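Local structure of putative uncharacterized protein (Chaetomium thermophilum, 4XRI) at residues A[460-465]-A[485-490]; A[372-377]-A[401-406]; A[425-430]-A[464-469]. The protein probably carries protein cargo into the nucleus as an importin-beta transport receptor and probably binds a small GTPase. The protein carries 2 engineered substitutions. All coordinates share one frame; numbering follows the deposited sequence.

Contact 1: residues A[460-465]-A[485-490]; sequences EPLIRS and MNIAER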
loop_
_atom_site.group_PDB
_atom_site.type_symbol
_atom_site.label_atom_id
_atom_site.label_comp_id
_atom_site.label_asym_id
_atom_site.label_seq_id
_atom_site.Cartn_x
_atom_site.Cartn_y
_atom_site.Cartn_z
ATOM N N GLU A 460 -1.578 31.331 -16.711
ATOM C CA GLU A 460 -0.220 31.833 -16.913
ATOM C C GLU A 460 0.441 32.310 -15.612
ATOM O O GLU A 460 1.585 31.944 -15.346
ATOM C CB GLU A 460 -0.211 32.961 -17.951
ATOM C CG GLU A 460 1.169 33.290 -18.529
ATOM C CD GLU A 460 2.006 34.176 -17.619
ATOM O OE1 GLU A 460 1.422 34.931 -16.813
ATOM O OE2 GLU A 460 3.250 34.115 -17.710
ATOM N N PRO A 461 -0.259 33.137 -14.800
ATOM C CA PRO A 461 0.397 33.522 -13.544
ATOM C C PRO A 461 0.655 32.332 -12.630
ATOM O O PRO A 461 1.707 32.262 -11.993
ATOM C CB PRO A 461 -0.609 34.488 -12.902
ATOM C CG PRO A 461 -1.396 35.018 -14.040
ATOM C CD PRO A 461 -1.527 33.866 -14.983
ATOM N N LEU A 462 -0.303 31.413 -12.571
ATOM C CA LEU A 462 -0.167 30.204 -11.768
ATOM C C LEU A 462 1.091 29.438 -12.149
ATOM O O LEU A 462 1.933 29.158 -11.299
ATOM C CB LEU A 462 -1.399 29.311 -11.930
ATOM C CG LEU A 462 -1.376 27.963 -11.207
ATOM C CD1 LEU A 462 -1.151 28.159 -9.722
ATOM C CD2 LEU A 462 -2.667 27.203 -11.461
ATOM N N ILE A 463 1.217 29.122 -13.435
ATOM C CA ILE A 463 2.381 28.406 -13.946
ATOM C C ILE A 463 3.671 29.181 -13.676
ATOM O O ILE A 463 4.683 28.601 -13.278
ATOM C CB ILE A 463 2.243 28.127 -15.468
ATOM C CG1 ILE A 463 1.652 26.736 -15.704
ATOM C CG2 ILE A 463 3.583 28.226 -16.177
ATOM C CD1 ILE A 463 0.146 26.695 -15.694
ATOM N N ARG A 464 3.623 30.495 -13.873
ATOM C CA ARG A 464 4.806 31.332 -13.719
ATOM C C ARG A 464 5.307 31.330 -12.277
ATOM O O ARG A 464 6.512 31.259 -12.030
ATOM C CB ARG A 464 4.511 32.763 -14.174
ATOM C CG ARG A 464 5.751 33.598 -14.454
ATOM C CD ARG A 464 5.383 34.916 -15.114
ATOM N NE ARG A 464 4.545 35.743 -14.251
ATOM C CZ ARG A 464 3.855 36.799 -14.671
ATOM N NH1 ARG A 464 3.119 37.496 -13.815
ATOM N NH2 ARG A 464 3.893 37.154 -15.948
ATOM N N SER A 465 4.374 31.400 -11.332
ATOM C CA SER A 465 4.712 31.418 -9.913
ATOM C C SER A 465 5.284 30.079 -9.459
ATOM O O SER A 465 6.222 30.028 -8.664
ATOM C CB SER A 465 3.481 31.769 -9.074
ATOM O OG SER A 465 2.512 30.737 -9.131
ATOM N N MET A 485 2.449 19.231 -12.319
ATOM C CA MET A 485 2.021 17.958 -12.892
ATOM C C MET A 485 0.501 17.870 -12.986
ATOM O O MET A 485 -0.044 17.464 -14.016
ATOM C CB MET A 485 2.559 16.787 -12.066
ATOM C CG MET A 485 4.016 16.448 -12.328
ATOM S SD MET A 485 4.451 14.831 -11.666
ATOM C CE MET A 485 4.159 15.090 -9.918
ATOM N N ASN A 486 -0.171 18.247 -11.901
ATOM C CA ASN A 486 -1.631 18.320 -11.867
ATOM C C ASN A 486 -2.190 19.160 -13.009
ATOM O O ASN A 486 -3.119 18.747 -13.698
ATOM C CB ASN A 486 -2.109 18.893 -10.529
ATOM C CG ASN A 486 -2.060 17.875 -9.406
ATOM O OD1 ASN A 486 -2.192 16.673 -9.636
ATOM N ND2 ASN A 486 -1.877 18.353 -8.182
ATOM N N ILE A 487 -1.608 20.339 -13.197
ATOM C CA ILE A 487 -2.015 21.263 -14.249
ATOM C C ILE A 487 -1.854 20.659 -15.641
ATOM O O ILE A 487 -2.752 20.758 -16.481
ATOM C CB ILE A 487 -1.206 22.565 -14.168
ATOM C CG1 ILE A 487 -1.563 23.324 -12.891
ATOM C CG2 ILE A 487 -1.449 23.429 -15.393
ATOM C CD1 ILE A 487 -0.569 24.395 -12.542
ATOM N N ALA A 488 -0.704 20.033 -15.877
ATOM C CA ALA A 488 -0.437 19.368 -17.147
ATOM C C ALA A 488 -1.457 18.263 -17.411
ATOM O O ALA A 488 -1.885 18.055 -18.546
ATOM C CB ALA A 488 0.975 18.805 -17.165
ATOM N N GLU A 489 -1.846 17.562 -16.351
ATOM C CA GLU A 489 -2.834 16.492 -16.454
ATOM C C GLU A 489 -4.236 17.029 -16.729
ATOM O O GLU A 489 -4.998 16.435 -17.491
ATOM C CB GLU A 489 -2.848 15.652 -15.174
ATOM C CG GLU A 489 -1.631 14.759 -14.996
ATOM C CD GLU A 489 -1.588 14.103 -13.628
ATOM O OE1 GLU A 489 -2.544 14.292 -12.845
ATOM O OE2 GLU A 489 -0.595 13.403 -13.334
ATOM N N ARG A 490 -4.570 18.154 -16.104
ATOM C CA ARG A 490 -5.922 18.700 -16.171
ATOM C C ARG A 490 -6.170 19.572 -17.403
ATOM O O ARG A 490 -7.310 19.723 -17.840
ATOM C CB ARG A 490 -6.223 19.508 -14.907
ATOM C CG ARG A 490 -6.189 18.694 -13.624
ATOM C CD ARG A 490 -7.267 17.629 -13.610
ATOM N NE ARG A 490 -7.013 16.620 -12.587
ATOM C CZ ARG A 490 -7.853 15.637 -12.282
ATOM N NH1 ARG A 490 -9.012 15.534 -12.920
ATOM N NH2 ARG A 490 -7.537 14.759 -11.339
#

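Contact 2: residues A[372-377]-A[401-406]; sequences TIIPPV and GAIMDG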
loop_
_atom_site.group_PDB
_atom_site.type_symbol
_atom_site.label_atom_id
_atom_site.label_comp_id
_atom_site.label_asym_id
_atom_site.label_seq_id
_atom_site.Cartn_x
_atom_site.Cartn_y
_atom_site.Cartn_z
ATOM N N THR A 372 -20.369 20.890 4.347
ATOM C CA THR A 372 -20.619 21.334 5.716
ATOM C C THR A 372 -19.373 21.971 6.340
ATOM O O THR A 372 -19.472 22.847 7.201
ATOM C CB THR A 372 -21.096 20.157 6.600
ATOM O OG1 THR A 372 -22.247 19.549 6.004
ATOM C CG2 THR A 372 -21.453 20.632 8.005
ATOM N N ILE A 373 -18.201 21.540 5.886
ATOM C CA ILE A 373 -16.937 22.001 6.455
ATOM C C ILE A 373 -16.529 23.387 5.952
ATOM O O ILE A 373 -15.662 24.039 6.534
ATOM C CB ILE A 373 -15.795 21.010 6.143
ATOM C CG1 ILE A 373 -14.659 21.160 7.155
ATOM C CG2 ILE A 373 -15.290 21.199 4.714
ATOM C CD1 ILE A 373 -13.554 20.147 6.973
ATOM N N ILE A 374 -17.162 23.842 4.878
ATOM C CA ILE A 374 -16.717 25.051 4.188
ATOM C C ILE A 374 -16.875 26.363 4.987
ATOM O O ILE A 374 -15.930 27.153 5.045
ATOM C CB ILE A 374 -17.438 25.192 2.835
ATOM C CG1 ILE A 374 -16.926 24.131 1.862
ATOM C CG2 ILE A 374 -17.241 26.582 2.258
ATOM C CD1 ILE A 374 -17.742 24.018 0.598
ATOM N N PRO A 375 -18.050 26.606 5.608
ATOM C CA PRO A 375 -18.155 27.885 6.329
ATOM C C PRO A 375 -17.149 28.091 7.481
ATOM O O PRO A 375 -16.617 29.196 7.590
ATOM C CB PRO A 375 -19.591 27.863 6.869
ATOM C CG PRO A 375 -20.330 26.984 5.935
ATOM C CD PRO A 375 -19.353 25.914 5.546
ATOM N N PRO A 376 -16.888 27.070 8.325
ATOM C CA PRO A 376 -15.898 27.365 9.372
ATOM C C PRO A 376 -14.473 27.523 8.841
ATOM O O PRO A 376 -13.688 28.270 9.425
ATOM C CB PRO A 376 -15.998 26.147 10.302
ATOM C CG PRO A 376 -16.549 25.064 9.456
ATOM C CD PRO A 376 -17.499 25.742 8.521
ATOM N N VAL A 377 -14.143 26.832 7.755
ATOM C CA VAL A 377 -12.808 26.929 7.175
ATOM C C VAL A 377 -12.619 28.271 6.473
ATOM O O VAL A 377 -11.594 28.931 6.645
ATOM C CB VAL A 377 -12.539 25.781 6.183
ATOM C CG1 VAL A 377 -11.218 25.999 5.463
ATOM C CG2 VAL A 377 -12.535 24.446 6.910
ATOM N N GLY A 401 -6.421 24.607 0.953
ATOM C CA GLY A 401 -6.077 23.468 0.125
ATOM C C GLY A 401 -6.611 22.169 0.696
ATOM O O GLY A 401 -7.007 21.277 -0.051
ATOM N N ALA A 402 -6.637 22.074 2.022
ATOM C CA ALA A 402 -7.019 20.839 2.711
ATOM C C ALA A 402 -8.454 20.383 2.436
ATOM O O ALA A 402 -8.738 19.186 2.458
ATOM C CB ALA A 402 -6.814 21.000 4.213
ATOM N N ILE A 403 -9.355 21.328 2.180
ATOM C CA ILE A 403 -10.768 20.996 2.009
ATOM C C ILE A 403 -11.207 20.914 0.548
ATOM O O ILE A 403 -12.404 20.869 0.258
ATOM C CB ILE A 403 -11.680 22.021 2.716
ATOM C CG1 ILE A 403 -11.535 23.407 2.079
ATOM C CG2 ILE A 403 -11.386 22.060 4.207
ATOM C CD1 ILE A 403 -12.640 24.374 2.462
ATOM N N MET A 404 -10.247 20.893 -0.369
ATOM C CA MET A 404 -10.573 20.879 -1.793
ATOM C C MET A 404 -11.129 19.533 -2.247
ATOM O O MET A 404 -11.964 19.467 -3.148
ATOM C CB MET A 404 -9.343 21.248 -2.621
ATOM C CG MET A 404 -9.049 22.737 -2.613
ATOM S SD MET A 404 -10.465 23.689 -3.197
ATOM C CE MET A 404 -10.087 25.302 -2.526
ATOM N N ASP A 405 -10.670 18.457 -1.619
ATOM C CA ASP A 405 -11.171 17.129 -1.945
ATOM C C ASP A 405 -12.234 16.700 -0.940
ATOM O O ASP A 405 -11.941 16.483 0.234
ATOM C CB ASP A 405 -10.024 16.114 -1.983
ATOM C CG ASP A 405 -10.500 14.701 -2.279
ATOM O OD1 ASP A 405 -11.626 14.535 -2.796
ATOM O OD2 ASP A 405 -9.740 13.751 -1.999
ATOM N N GLY A 406 -13.473 16.581 -1.409
ATOM C CA GLY A 406 -14.570 16.179 -0.547
ATOM C C GLY A 406 -15.911 16.810 -0.875
ATOM O O GLY A 406 -16.831 16.115 -1.304
#

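Contact 3: residues A[425-430]-A[464-469]; sequences AMMEDE and RSLFNG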
loop_
_atom_site.group_PDB
_atom_site.type_symbol
_atom_site.label_atom_id
_atom_site.label_comp_id
_atom_site.label_asym_id
_atom_site.label_seq_id
_atom_site.Cartn_x
_atom_site.Cartn_y
_atom_site.Cartn_z
ATOM N N ALA A 425 -0.934 35.173 -5.145
ATOM C CA ALA A 425 -0.147 36.260 -4.579
ATOM C C ALA A 425 0.645 35.790 -3.363
ATOM O O ALA A 425 1.709 36.325 -3.057
ATOM C CB ALA A 425 -1.048 37.425 -4.206
ATOM N N MET A 426 0.122 34.775 -2.680
ATOM C CA MET A 426 0.758 34.230 -1.485
ATOM C C MET A 426 2.092 33.557 -1.804
ATOM O O MET A 426 2.874 33.252 -0.905
ATOM C CB MET A 426 -0.175 33.229 -0.798
ATOM C CG MET A 426 -0.086 33.216 0.721
ATOM S SD MET A 426 -0.860 34.667 1.454
ATOM C CE MET A 426 -2.295 34.836 0.396
ATOM N N MET A 427 2.347 33.328 -3.089
ATOM C CA MET A 427 3.595 32.718 -3.532
ATOM C C MET A 427 4.778 33.663 -3.349
ATOM O O MET A 427 5.932 33.247 -3.436
ATOM C CB MET A 427 3.489 32.287 -4.998
ATOM C CG MET A 427 2.505 31.152 -5.238
ATOM S SD MET A 427 3.157 29.549 -4.726
ATOM C CE MET A 427 4.350 29.250 -6.026
ATOM N N GLU A 428 4.490 34.935 -3.094
ATOM C CA GLU A 428 5.536 35.924 -2.864
ATOM C C GLU A 428 5.676 36.258 -1.383
ATOM O O GLU A 428 6.239 37.290 -1.017
ATOM C CB GLU A 428 5.255 37.198 -3.663
ATOM C CG GLU A 428 5.560 37.072 -5.147
ATOM C CD GLU A 428 7.037 36.858 -5.420
ATOM O OE1 GLU A 428 7.868 37.364 -4.637
ATOM O OE2 GLU A 428 7.367 36.177 -6.413
ATOM N N ASP A 429 5.158 35.377 -0.533
ATOM C CA ASP A 429 5.230 35.573 0.909
ATOM C C ASP A 429 6.673 35.472 1.392
ATOM O O ASP A 429 7.483 34.769 0.790
ATOM C CB ASP A 429 4.354 34.544 1.630
ATOM C CG ASP A 429 4.052 34.935 3.062
ATOM O OD1 ASP A 429 2.959 35.488 3.305
ATOM O OD2 ASP A 429 4.905 34.693 3.941
ATOM N N GLU A 430 6.991 36.180 2.471
ATOM C CA GLU A 430 8.337 36.141 3.038
ATOM C C GLU A 430 8.677 34.733 3.501
ATOM O O GLU A 430 9.741 34.201 3.189
ATOM C CB GLU A 430 8.474 37.106 4.219
ATOM C CG GLU A 430 8.383 38.577 3.878
ATOM C CD GLU A 430 8.457 39.450 5.120
ATOM O OE1 GLU A 430 8.388 38.900 6.241
ATOM O OE2 GLU A 430 8.595 40.684 4.977
ATOM N N ARG A 464 3.623 30.495 -13.873
ATOM C CA ARG A 464 4.806 31.332 -13.719
ATOM C C ARG A 464 5.307 31.330 -12.277
ATOM O O ARG A 464 6.512 31.259 -12.030
ATOM C CB ARG A 464 4.511 32.763 -14.174
ATOM C CG ARG A 464 5.751 33.598 -14.454
ATOM C CD ARG A 464 5.383 34.916 -15.114
ATOM N NE ARG A 464 4.545 35.743 -14.251
ATOM C CZ ARG A 464 3.855 36.799 -14.671
ATOM N NH1 ARG A 464 3.119 37.496 -13.815
ATOM N NH2 ARG A 464 3.893 37.154 -15.948
ATOM N N SER A 465 4.374 31.400 -11.332
ATOM C CA SER A 465 4.712 31.418 -9.913
ATOM C C SER A 465 5.284 30.079 -9.459
ATOM O O SER A 465 6.222 30.028 -8.664
ATOM C CB SER A 465 3.481 31.769 -9.074
ATOM O OG SER A 465 2.512 30.737 -9.131
ATOM N N LEU A 466 4.709 28.997 -9.971
ATOM C CA LEU A 466 5.165 27.654 -9.637
ATOM C C LEU A 466 6.565 27.403 -10.184
ATOM O O LEU A 466 7.414 26.836 -9.495
ATOM C CB LEU A 466 4.186 26.611 -10.175
ATOM C CG LEU A 466 2.786 26.677 -9.562
ATOM C CD1 LEU A 466 1.801 25.907 -10.411
ATOM C CD2 LEU A 466 2.794 26.153 -8.139
ATOM N N PHE A 467 6.803 27.831 -11.420
ATOM C CA PHE A 467 8.123 27.692 -12.026
ATOM C C PHE A 467 9.144 28.579 -11.326
ATOM O O PHE A 467 10.282 28.168 -11.109
ATOM C CB PHE A 467 8.081 28.023 -13.518
ATOM C CG PHE A 467 7.807 26.831 -14.393
ATOM C CD1 PHE A 467 6.669 26.776 -15.178
ATOM C CD2 PHE A 467 8.687 25.763 -14.421
ATOM C CE1 PHE A 467 6.417 25.679 -15.981
ATOM C CE2 PHE A 467 8.441 24.663 -15.221
ATOM C CZ PHE A 467 7.304 24.621 -16.002
ATOM N N ASN A 468 8.731 29.794 -10.977
ATOM C CA ASN A 468 9.594 30.706 -10.234
ATOM C C ASN A 468 10.028 30.082 -8.916
ATOM O O ASN A 468 11.186 30.193 -8.512
ATOM C CB ASN A 468 8.882 32.035 -9.979
ATOM C CG ASN A 468 9.777 33.054 -9.302
ATOM O OD1 ASN A 468 9.588 33.387 -8.132
ATOM N ND2 ASN A 468 10.765 33.552 -10.037
ATOM N N GLY A 469 9.089 29.413 -8.256
ATOM C CA GLY A 469 9.375 28.712 -7.019
ATOM C C GLY A 469 10.289 27.523 -7.242
ATOM O O GLY A 469 11.236 27.310 -6.486
#

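Contact 1: residues A[460-465]-A[485-490]
I487 points from helix 477-490 at helix 455-472 and is met there by two neighbouring aliphatic side chains, L462 and I463. The contact across the helices is purely apolar. The CD1 methyl of I487 meets L462 tip to tip, 3.7 Å from L462 CD2 and 3.9 Å from L462 CG. The other branch of I487 serves the second partner, with I463 CD1 lying 3.6 Å from I487 CG2. These two side chains cross obliquely, and the end of I463 comes nearer to I487 than the direction of its CB would suggest. With CG of L462 anti to the backbone N (chi1 177°), its isobutyl group is carried out toward the facing helix. CG2 of I487 is thus met by I463 and CD1 mainly by L462, with I463 CD1 also near it, although the backbones stay well apart, the CA atoms of I463 and I487 being 8.4 Å from each other.

No hydrogen bond crosses the contact, and the side-chain polar pairs within the two segments lie on 460-465. S465 OG donates a hydrogen bond of 2.7 Å to L462 O, so the hydroxyl turns back onto its own helix. R464 and E460 form a loose ion pair in which the carboxylate oxygen lies above one face of the guanidinium, so the pair rests on charge alone.

L502 touches both isoleucines, while M420, I424 and L442 pack on L462. Two consecutive antiparallel helices joined through a buried aliphatic seam are characteristic of a helical hairpin in the HEAT-repeat solenoid of importin beta.

Contact 2: residues A[372-377]-A[401-406]
V377 and I403 reach toward each other end to end, and I373 lies across I403 at a slant, so one isoleucine just past the end of helix 390-402 supplies the whole second side of this contact. V377 meets both branches of I403, and I373 shares the CG2 methyl. CD1 of I403 approaches V377, coming 3.7 Å from V377 CG1 and 4.0 Å from V377 CB. The CG2 methyl of I403 sits 3.8 Å from V377 CG2 and is also 4.0 Å from I373 CD1. In the valine, CG1 therefore faces chiefly CD1 of I403, and CG2 faces the CG2 methyl. I374 adds a looser contact from the flank, its CG1 lying 4.3 Å from I403 CD1.

The torsions explain this fit. In I403, CG1 stands between the backbone N and the carbonyl carbon (chi1 64°), a rotamer that a regular helix disfavours; I403 is the first residue to leave helical backbone angles, which makes it easier to accommodate. In I373, CG1 is anti to the backbone N (chi1 -157°), and both CD1 and CG2 come near the CG2 methyl of I403.

All four residues are buried. L362 and Y365 of helix 354-369 and V333 of helix 324-340 pack against I373, whereas V411, L412 and I415 of helix 409-425 border I374. The contact thus joins segment 372-377, leading into helix 374-384, to the residue following helix 390-402, between the helices before and after this pair.

Contact 3: residues A[425-430]-A[464-469]
M427 lays its thioether chain against the backbone and side chain of S465 on helix 455-472. The apolar part of the contact is carried by the methionine, whose chain bends at chi2 and chi3 (-76° and -73°) and brings CE in against the helix surface. There CE is 4.1 Å from L466 CD2. Farther back along the chain, M427 CG lies 4.0 Å from S465 CB. G469 of helix 455-472 also lies beside this methyl.

Contacts between methionine and polar atoms are close but involve no hydrogen bond. M427 CE approaches S465 O to 3.3 Å, while the same carbonyl accepts the helical bond from G469 N. The S465 hydroxyl, 3.9 Å from M427 CE, is turned onto L462 O of its own helix.

On the solvent-exposed side, E428 and N468 cross at about a right angle, their carboxylate and amide planes 40° apart. E428 OE2 is 4.0 Å from N468 OD1, an approach of two oxygens without a bond between them.

The meeting of the turn after helix 409-425 with helix 455-472 therefore rests on van der Waals packing. No hydrogen bond or salt bridge spans it. The carbonyl and hydroxyl of S465 are both held by their own helix, which lets the methionine methyl pack over them without leaving either polar atom lacking a partner.

Overall arrangement
Contacts 1 and 3 adjoin on helix 455-472, sharing R464 and S465, with centres about 12 Å apart. They touch directly where I487 CD1 of contact 1 lies 3.5 Å from L466 CD1 of contact 3, so one helix packs against the following helix 477-490 and also against the turn after helix 409-425. Contact 2 comes earlier in the chain and stands apart, its centre about 22 Å from that of contact 1 and about 23 Å from that of contact 3; its nearest atoms are about 9 and 11 Å from theirs. Helix 409-425 bridges the gap, packing on I374 of contact 2 and on L462 of contact 1.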